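Local coordinates for myosin regulatory light chain (Physarum polycephalum, PDB 2BL0), which serves as the regulatory light chain of a myosin II and binds a calcium ion through one of its EF-hands, at residues 94-98 and 129-134. Sequence-based numbering, arbitrary orientation.
Sequences GYIPK and GQIRYD
Ile96 and Ile131 pair through two nearly straight backbone hydrogen bonds: Ile96 N to Ile131 O is 2.9 Å and lies in the carbonyl plane, while Ile131 N to Ile96 O is 3.1 Å. Lys98 N adds a third bond, to Gly129 O, at 3.1 Å, from above the carbonyl plane. On one face of this sheet Ile96 CB meets Ile131 CG1 at 3.7 Å, while Ile131 CG2 touches Lys98 CB, at the start of helix 98-107. Ile96 CD1 rests 3.6 Å from Tyr133 CD2, the two side chains crossing at about a right angle; Tyr133 CG, set between backbone N and carbonyl carbon (chi1 68°), turns the ring toward Gly94 and Ile96. Such a short two-stranded antiparallel sheet joins the paired loops of two EF-hands, here in the C-terminal half, away from the bound calcium. Beside the paired strands, Tyr95 takes Arg132 CG over one ring face in a CH-pi contact, and Tyr95 OH lies 3.9 Å above the centre of the Arg132 guanidinium, the planes 26° apart. Gln130 NE2 comes within 3.2 Å of Tyr95 CD2. A serine in place of Tyr95 would probably leave the Arg132 chain without its aromatic partner and freer to turn. Further out, Leu101 and Leu121 touch Ile131, Asp89 hydrogen-bonds Tyr133 OH, and Phe85 stacks on Tyr133.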
loop_
_atom_site.group_PDB
_atom_site.type_symbol
_atom_site.label_atom_id
_atom_site.label_comp_id
_atom_site.label_asym_id
_atom_site.label_seq_id
_atom_site.Cartn_x
_atom_site.Cartn_y
_atom_site.Cartn_z
ATOM N N GLY C 94 19.432 -4.694 5.860
ATOM C CA GLY C 94 19.013 -4.166 7.142
ATOM C C GLY C 94 19.222 -2.665 7.253
ATOM O O GLY C 94 19.004 -2.103 8.320
ATOM N N TYR C 95 19.635 -2.016 6.163
ATOM C CA TYR C 95 19.878 -0.573 6.158
ATOM C C TYR C 95 19.121 0.107 5.013
ATOM O O TYR C 95 18.983 -0.454 3.924
ATOM C CB TYR C 95 21.380 -0.272 6.042
ATOM C CG TYR C 95 22.176 -0.506 7.314
ATOM C CD1 TYR C 95 22.507 -1.794 7.725
ATOM C CD2 TYR C 95 22.597 0.563 8.107
ATOM C CE1 TYR C 95 23.237 -2.016 8.888
ATOM C CE2 TYR C 95 23.326 0.353 9.273
ATOM C CZ TYR C 95 23.647 -0.938 9.658
ATOM O OH TYR C 95 24.373 -1.156 10.810
ATOM N N ILE C 96 18.620 1.312 5.288
ATOM C CA ILE C 96 17.934 2.145 4.304
ATOM C C ILE C 96 18.588 3.531 4.353
ATOM O O ILE C 96 18.777 4.086 5.431
ATOM C CB ILE C 96 16.416 2.266 4.635
ATOM C CG1 ILE C 96 15.733 0.889 4.622
ATOM C CG2 ILE C 96 15.723 3.244 3.658
ATOM C CD1 ILE C 96 14.327 0.876 5.204
ATOM N N PRO C 97 18.953 4.099 3.204
ATOM C CA PRO C 97 19.498 5.468 3.173
ATOM C C PRO C 97 18.491 6.496 3.709
ATOM O O PRO C 97 17.305 6.508 3.194
ATOM C CB PRO C 97 19.738 5.722 1.673
ATOM C CG PRO C 97 19.851 4.370 1.078
ATOM C CD PRO C 97 18.906 3.495 1.858
ATOM N N LYS C 98 18.937 7.321 4.685
ATOM C CA LYS C 98 18.026 8.200 5.445
ATOM C C LYS C 98 17.314 9.237 4.543
ATOM O O LYS C 98 16.220 9.684 4.872
ATOM C CB LYS C 98 18.757 8.857 6.646
ATOM C CG LYS C 98 18.760 10.387 6.727
ATOM C CD LYS C 98 17.893 10.915 7.858
ATOM C CE LYS C 98 17.741 12.425 7.790
ATOM N NZ LYS C 98 19.011 13.141 8.087
ATOM N N GLY C 129 24.146 9.014 7.900
ATOM C CA GLY C 129 23.056 9.075 6.936
ATOM C C GLY C 129 22.428 7.720 6.648
ATOM O O GLY C 129 21.958 7.475 5.534
ATOM N N GLN C 130 22.416 6.838 7.648
ATOM C CA GLN C 130 21.873 5.497 7.465
ATOM C C GLN C 130 21.029 5.037 8.641
ATOM O O GLN C 130 21.399 5.204 9.808
ATOM C CB GLN C 130 22.991 4.492 7.216
ATOM C CG GLN C 130 23.213 4.210 5.729
ATOM C CD GLN C 130 24.348 3.240 5.474
ATOM O OE1 GLN C 130 24.975 3.283 4.418
ATOM N NE2 GLN C 130 24.615 2.362 6.436
ATOM N N ILE C 131 19.901 4.423 8.307
ATOM C CA ILE C 131 18.952 3.961 9.304
ATOM C C ILE C 131 18.956 2.415 9.265
ATOM O O ILE C 131 18.787 1.785 8.159
ATOM C CB ILE C 131 17.533 4.628 9.055
ATOM C CG1 ILE C 131 16.723 3.916 7.983
ATOM C CG2 ILE C 131 17.659 6.106 8.705
ATOM C CD1 ILE C 131 15.674 3.003 8.596
ATOM N N ARG C 132 19.186 1.801 10.463
ATOM C CA ARG C 132 19.239 0.333 10.563
ATOM C C ARG C 132 17.869 -0.353 10.663
ATOM O O ARG C 132 17.782 -1.576 10.546
ATOM C CB ARG C 132 20.099 -0.103 11.754
ATOM C CG ARG C 132 20.852 -1.401 11.489
ATOM C CD ARG C 132 20.316 -2.623 12.223
ATOM N NE ARG C 132 21.386 -3.531 12.635
ATOM C CZ ARG C 132 22.319 -3.241 13.538
ATOM N NH1 ARG C 132 23.246 -4.142 13.840
ATOM N NH2 ARG C 132 22.334 -2.057 14.148
ATOM N N TYR C 133 16.819 0.438 10.846
ATOM C CA TYR C 133 15.474 -0.010 11.251
ATOM C C TYR C 133 15.262 -1.197 12.214
ATOM O O TYR C 133 14.198 -1.279 12.829
ATOM C CB TYR C 133 14.574 -0.179 10.021
ATOM C CG TYR C 133 14.932 -1.305 9.078
ATOM C CD1 TYR C 133 14.464 -2.598 9.296
ATOM C CD2 TYR C 133 15.688 -1.058 7.930
ATOM C CE1 TYR C 133 14.748 -3.621 8.426
ATOM C CE2 TYR C 133 15.986 -2.077 7.051
ATOM C CZ TYR C 133 15.511 -3.359 7.300
ATOM O OH TYR C 133 15.801 -4.381 6.422
ATOM N N ASP C 134 16.224 -2.111 12.365
ATOM C CA ASP C 134 16.080 -3.185 13.351
ATOM C C ASP C 134 16.143 -2.633 14.758
ATOM O O ASP C 134 15.562 -3.216 15.663
ATOM C CB ASP C 134 17.132 -4.281 13.158
ATOM C CG ASP C 134 16.799 -5.198 12.003
ATOM O OD1 ASP C 134 15.668 -5.735 12.007
ATOM O OD2 ASP C 134 17.588 -5.419 11.049
#